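PDB 2HPS: coelenterazine-binding protein with bound coelenterazine from Renilla muelleri, which binds the luciferin coelenterazine and probably makes it available to luciferase and oxygen only when calcium is bound. Local coordinates for residues R9-R14 against L176-Y181. Sequence-based numbering, arbitrary orientation.
Sequences RAYHLR and LANAFY. With CTZ (c2-hydroxy-coelenterazine), chain B.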
ATOM      1  N   ARG A   9      -7.184  17.884   2.675  1.00 12.68           N
ATOM      2  CA  ARG A   9      -8.003  16.734   3.054  1.00 12.22           C
ATOM      3  C   ARG A   9      -8.553  16.046   1.801  1.00 11.71           C
ATOM      4  O   ARG A   9      -8.556  14.817   1.717  1.00 11.15           O
ATOM      5  CB  ARG A   9      -9.137  17.127   3.999  1.00 12.76           C
ATOM      6  CG  ARG A   9      -9.944  15.903   4.445  1.00 14.11           C
ATOM      7  CD  ARG A   9     -10.984  16.257   5.481  1.00 15.50           C
ATOM      8  NE  ARG A   9     -11.737  15.067   5.889  1.00 14.77           N
ATOM      9  CZ  ARG A   9     -11.350  14.166   6.795  1.00 17.33           C
ATOM     10  NH1 ARG A   9     -10.191  14.286   7.447  1.00 16.89           N
ATOM     11  NH2 ARG A   9     -12.139  13.128   7.054  1.00 15.16           N
ATOM     12  N   ALA A  10      -8.997  16.844   0.828  1.00 11.21           N
ATOM     13  CA  ALA A  10      -9.526  16.287  -0.423  1.00 11.01           C
ATOM     14  C   ALA A  10      -8.496  15.401  -1.101  1.00 10.64           C
ATOM     15  O   ALA A  10      -8.803  14.274  -1.496  1.00 10.69           O
ATOM     16  CB  ALA A  10      -9.972  17.415  -1.379  1.00 10.89           C
ATOM     17  N   TYR A  11      -7.263  15.904  -1.203  1.00 11.36           N
ATOM     18  CA  TYR A  11      -6.210  15.172  -1.898  1.00 11.31           C
ATOM     19  C   TYR A  11      -5.845  13.891  -1.126  1.00 11.50           C
ATOM     20  O   TYR A  11      -5.700  12.822  -1.713  1.00 10.58           O
ATOM     21  CB  TYR A  11      -4.982  16.072  -2.110  1.00 10.96           C
ATOM     22  CG  TYR A  11      -3.837  15.330  -2.761  1.00 11.56           C
ATOM     23  CD1 TYR A  11      -3.958  14.832  -4.068  1.00 11.85           C
ATOM     24  CD2 TYR A  11      -2.670  15.051  -2.047  1.00 12.04           C
ATOM     25  CE1 TYR A  11      -2.917  14.108  -4.671  1.00 12.34           C
ATOM     26  CE2 TYR A  11      -1.635  14.326  -2.633  1.00 11.78           C
ATOM     27  CZ  TYR A  11      -1.760  13.853  -3.934  1.00 12.45           C
ATOM     28  OH  TYR A  11      -0.731  13.152  -4.521  1.00 13.74           O
ATOM     29  N   HIS A  12      -5.707  14.011   0.194  1.00 11.15           N
ATOM     30  CA  HIS A  12      -5.367  12.833   0.998  1.00 11.07           C
ATOM     31  C   HIS A  12      -6.442  11.763   0.896  1.00 10.72           C
ATOM     32  O   HIS A  12      -6.129  10.582   0.692  1.00 10.43           O
ATOM     33  CB  HIS A  12      -5.098  13.190   2.457  1.00 11.56           C
ATOM     34  CG  HIS A  12      -4.357  12.118   3.180  1.00 11.87           C
ATOM     35  ND1 HIS A  12      -4.986  11.028   3.743  1.00 12.27           N
ATOM     36  CD2 HIS A  12      -3.027  11.928   3.364  1.00 12.95           C
ATOM     37  CE1 HIS A  12      -4.073  10.215   4.251  1.00 13.00           C
ATOM     38  NE2 HIS A  12      -2.880  10.747   4.050  1.00 13.08           N
ATOM     39  N   LEU A  13      -7.711  12.171   0.961  1.00 10.71           N
ATOM     40  CA  LEU A  13      -8.799  11.192   0.786  1.00 11.13           C
ATOM     41  C   LEU A  13      -8.790  10.542  -0.589  1.00 11.30           C
ATOM     42  O   LEU A  13      -9.156   9.373  -0.733  1.00 11.81           O
ATOM     43  CB  LEU A  13     -10.165  11.854   1.019  1.00 10.97           C
ATOM     44  CG  LEU A  13     -10.534  12.227   2.452  1.00 11.68           C
ATOM     45  CD1 LEU A  13     -11.777  13.134   2.447  1.00 13.83           C
ATOM     46  CD2 LEU A  13     -10.832  10.948   3.255  1.00 13.13           C
ATOM     47  N   ARG A  14      -8.454  11.327  -1.612  1.00 10.99           N
ATOM     48  CA  ARG A  14      -8.329  10.811  -2.980  1.00 10.70           C
ATOM     49  C   ARG A  14      -7.260   9.729  -3.064  1.00 10.38           C
ATOM     50  O   ARG A  14      -7.491   8.670  -3.659  1.00 10.56           O
ATOM     51  CB  ARG A  14      -8.027  11.945  -3.955  1.00 10.68           C
ATOM     52  CG  ARG A  14      -8.029  11.523  -5.430  1.00 11.36           C
ATOM     53  CD  ARG A  14      -7.844  12.769  -6.332  1.00 11.20           C
ATOM     54  NE  ARG A  14      -7.794  12.409  -7.745  1.00 11.37           N
ATOM     55  CZ  ARG A  14      -8.854  12.255  -8.533  1.00 14.25           C
ATOM     56  NH1 ARG A  14     -10.092  12.410  -8.047  1.00 13.79           N
ATOM     57  NH2 ARG A  14      -8.672  11.916  -9.821  1.00 14.13           N
ATOM     58  N   LEU A 176       5.432  10.929  -6.902  1.00 14.29           N
ATOM     59  CA  LEU A 176       5.560   9.614  -6.269  1.00 13.91           C
ATOM     60  C   LEU A 176       4.223   9.186  -5.684  1.00 13.54           C
ATOM     61  O   LEU A 176       3.770   8.048  -5.898  1.00 13.62           O
ATOM     62  CB  LEU A 176       6.644   9.625  -5.180  1.00 14.16           C
ATOM     63  CG  LEU A 176       8.090   9.796  -5.687  1.00 14.45           C
ATOM     64  CD1 LEU A 176       9.049   9.908  -4.510  1.00 16.70           C
ATOM     65  CD2 LEU A 176       8.474   8.632  -6.607  1.00 15.64           C
ATOM     66  N   ALA A 177       3.568  10.107  -4.980  1.00 13.69           N
ATOM     67  CA  ALA A 177       2.266   9.758  -4.376  1.00 13.62           C
ATOM     68  C   ALA A 177       1.214   9.519  -5.451  1.00 13.68           C
ATOM     69  O   ALA A 177       0.323   8.675  -5.300  1.00 14.04           O
ATOM     70  CB  ALA A 177       1.834  10.826  -3.404  1.00 13.32           C
ATOM     71  N   ASN A 178       1.303  10.262  -6.551  1.00 13.76           N
ATOM     72  CA  ASN A 178       0.395  10.061  -7.681  1.00 14.02           C
ATOM     73  C   ASN A 178       0.596   8.743  -8.434  1.00 14.52           C
ATOM     74  O   ASN A 178      -0.256   8.364  -9.244  1.00 14.50           O
ATOM     75  CB  ASN A 178       0.514  11.225  -8.677  1.00 14.12           C
ATOM     76  CG  ASN A 178      -0.205  12.505  -8.207  1.00 15.49           C
ATOM     77  OD1 ASN A 178      -0.945  12.521  -7.198  1.00 16.03           O
ATOM     78  ND2 ASN A 178       0.002  13.599  -8.971  1.00 17.21           N
ATOM     79  N   ALA A 179       1.712   8.055  -8.167  1.00 14.30           N
ATOM     80  CA  ALA A 179       2.059   6.845  -8.923  1.00 14.75           C
ATOM     81  C   ALA A 179       2.008   5.548  -8.110  1.00 15.00           C
ATOM     82  O   ALA A 179       1.795   4.471  -8.683  1.00 15.41           O
ATOM     83  CB  ALA A 179       3.431   6.991  -9.548  1.00 15.65           C
ATOM     84  N   PHE A 180       2.219   5.660  -6.798  1.00 14.61           N
ATOM     85  CA  PHE A 180       2.413   4.488  -5.915  1.00 14.21           C
ATOM     86  C   PHE A 180       1.297   3.446  -6.026  1.00 14.48           C
ATOM     87  O   PHE A 180       1.583   2.232  -6.080  1.00 14.75           O
ATOM     88  CB  PHE A 180       2.577   4.954  -4.462  1.00 14.24           C
ATOM     89  CG  PHE A 180       3.047   3.876  -3.484  1.00 14.50           C
ATOM     90  CD1 PHE A 180       3.955   2.893  -3.866  1.00 16.52           C
ATOM     91  CD2 PHE A 180       2.622   3.909  -2.145  1.00 14.56           C
ATOM     92  CE1 PHE A 180       4.381   1.923  -2.944  1.00 15.24           C
ATOM     93  CE2 PHE A 180       3.053   2.953  -1.226  1.00 16.34           C
ATOM     94  CZ  PHE A 180       3.937   1.957  -1.624  1.00 14.82           C
ATOM     95  N   TYR A 181       0.049   3.934  -6.026  1.00 13.43           N
ATOM     96  CA  TYR A 181      -1.137   3.103  -6.192  1.00 13.86           C
ATOM     97  C   TYR A 181      -1.823   3.330  -7.546  1.00 13.74           C
ATOM     98  O   TYR A 181      -3.048   3.124  -7.695  1.00 14.55           O
ATOM     99  CB  TYR A 181      -2.099   3.355  -5.024  1.00 14.04           C
ATOM    100  CG  TYR A 181      -1.768   2.515  -3.815  1.00 14.58           C
ATOM    101  CD1 TYR A 181      -2.372   1.271  -3.622  1.00 16.31           C
ATOM    102  CD2 TYR A 181      -0.830   2.955  -2.869  1.00 16.35           C
ATOM    103  CE1 TYR A 181      -2.068   0.496  -2.518  1.00 17.84           C
ATOM    104  CE2 TYR A 181      -0.518   2.173  -1.747  1.00 16.64           C
ATOM    105  CZ  TYR A 181      -1.151   0.947  -1.590  1.00 16.89           C
ATOM    106  OH  TYR A 181      -0.853   0.164  -0.495  1.00 20.55           O
TER
HETATM  107  N1  CTZ B 187      -0.486  -2.449  -3.029  1.00 13.65           N
HETATM  108  C2  CTZ B 187      -1.516  -3.337  -3.079  1.00 13.29           C
HETATM  109  C3  CTZ B 187      -2.064  -3.125  -4.420  1.00 12.47           C
HETATM  110  N4  CTZ B 187      -1.380  -2.193  -5.078  1.00 13.91           N
HETATM  111  C5  CTZ B 187      -1.531  -1.679  -6.316  1.00 11.67           C
HETATM  112  C6  CTZ B 187      -0.659  -0.669  -6.732  1.00 12.38           C
HETATM  113  N7  CTZ B 187       0.323  -0.217  -5.923  1.00 12.96           N
HETATM  114  C8  CTZ B 187       0.507  -0.719  -4.682  1.00 13.70           C
HETATM  115  C9  CTZ B 187      -0.427  -1.775  -4.223  1.00 12.94           C
HETATM  116  C10 CTZ B 187      -1.953  -4.277  -1.981  1.00 13.68           C
HETATM  117  C11 CTZ B 187      -2.401  -3.415  -0.828  1.00 13.90           C
HETATM  118  C12 CTZ B 187      -1.659  -3.407   0.352  1.00 13.04           C
HETATM  119  C13 CTZ B 187      -2.036  -2.613   1.429  1.00 16.02           C
HETATM  120  C14 CTZ B 187      -3.183  -1.823   1.307  1.00 16.20           C
HETATM  121  C15 CTZ B 187      -3.930  -1.816   0.119  1.00 15.55           C
HETATM  122  C16 CTZ B 187      -3.538  -2.617  -0.956  1.00 14.78           C
HETATM  123  O17 CTZ B 187      -3.552  -1.044   2.355  1.00 16.86           O
HETATM  124  O18 CTZ B 187      -3.082  -3.737  -4.930  1.00 13.35           O
HETATM  125  C19 CTZ B 187      -0.794  -0.117  -8.099  1.00 12.99           C
HETATM  126  C20 CTZ B 187      -2.041   0.038  -8.708  1.00 11.75           C
HETATM  127  C21 CTZ B 187      -2.130   0.548 -10.001  1.00 13.48           C
HETATM  128  C22 CTZ B 187      -0.965   0.891 -10.702  1.00 12.43           C
HETATM  129  C23 CTZ B 187       0.282   0.728 -10.115  1.00 13.74           C
HETATM  130  C24 CTZ B 187       0.370   0.219  -8.814  1.00 14.40           C
HETATM  131  O25 CTZ B 187      -1.084   1.381 -11.966  1.00 12.87           O
HETATM  132  C26 CTZ B 187       1.582  -0.223  -3.732  1.00 13.73           C
HETATM  133  C27 CTZ B 187       2.867  -0.953  -4.024  1.00 15.55           C
HETATM  134  C28 CTZ B 187       3.429  -1.831  -3.098  1.00 17.71           C
HETATM  135  C29 CTZ B 187       4.624  -2.481  -3.411  1.00 17.01           C
HETATM  136  C30 CTZ B 187       5.236  -2.259  -4.654  1.00 15.99           C
HETATM  137  C31 CTZ B 187       4.680  -1.370  -5.572  1.00 16.54           C
HETATM  138  C32 CTZ B 187       3.492  -0.709  -5.251  1.00 16.58           C
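Tyr-11, on a turn of helix 6-21, touches Ala-177 and Asn-178 on the short C-terminal helix 175-180, where Leu-176 O accepts from both Ala-179 N and Phe-180 N. Between 9-14 and 176-181 the phenol of Tyr-11 makes the whole contact. Tyr-11 has CG anti to its backbone nitrogen (chi1 177°), which carries the ring away from its own helix and delivers OH to Asn-178. Tyr-11 OH donates to Asn-178 OD1 at 2.8 Å, from above the carbonyl plane and 42° out of it. OD1 lies at the edge of the ring, and the ring and amide planes are turned 71° apart. The other end of the amide, ND2, is held by Glu-173, fixing which way the group is flipped. Beside this bond, Ala-177 CB rests 3.6 Å from Tyr-11 OH. Farther along the same segment the chain reaches the coelenterazine. Phe-180 O approaches CTZ N7 at 2.8 Å, and the Phe-180 ring lays one face against CTZ C26. Tyr-181 sets a face against CTZ C8, which lies 3.5 Å from the ring plane and nearer its rim than its centre, while Tyr-181 CE1 comes within 3.3 Å of CTZ C9. Phe-167 also stacks with this ring. An alanine in place of Tyr-181 would probably leave the ligand core without its aromatic platform and Phe-167 without its stacking partner. Segment 176-181 thus packs on the first helix of the EF-hand fold through Ala-177 and Asn-178 and lines the luciferin pocket through Phe-180 and Tyr-181.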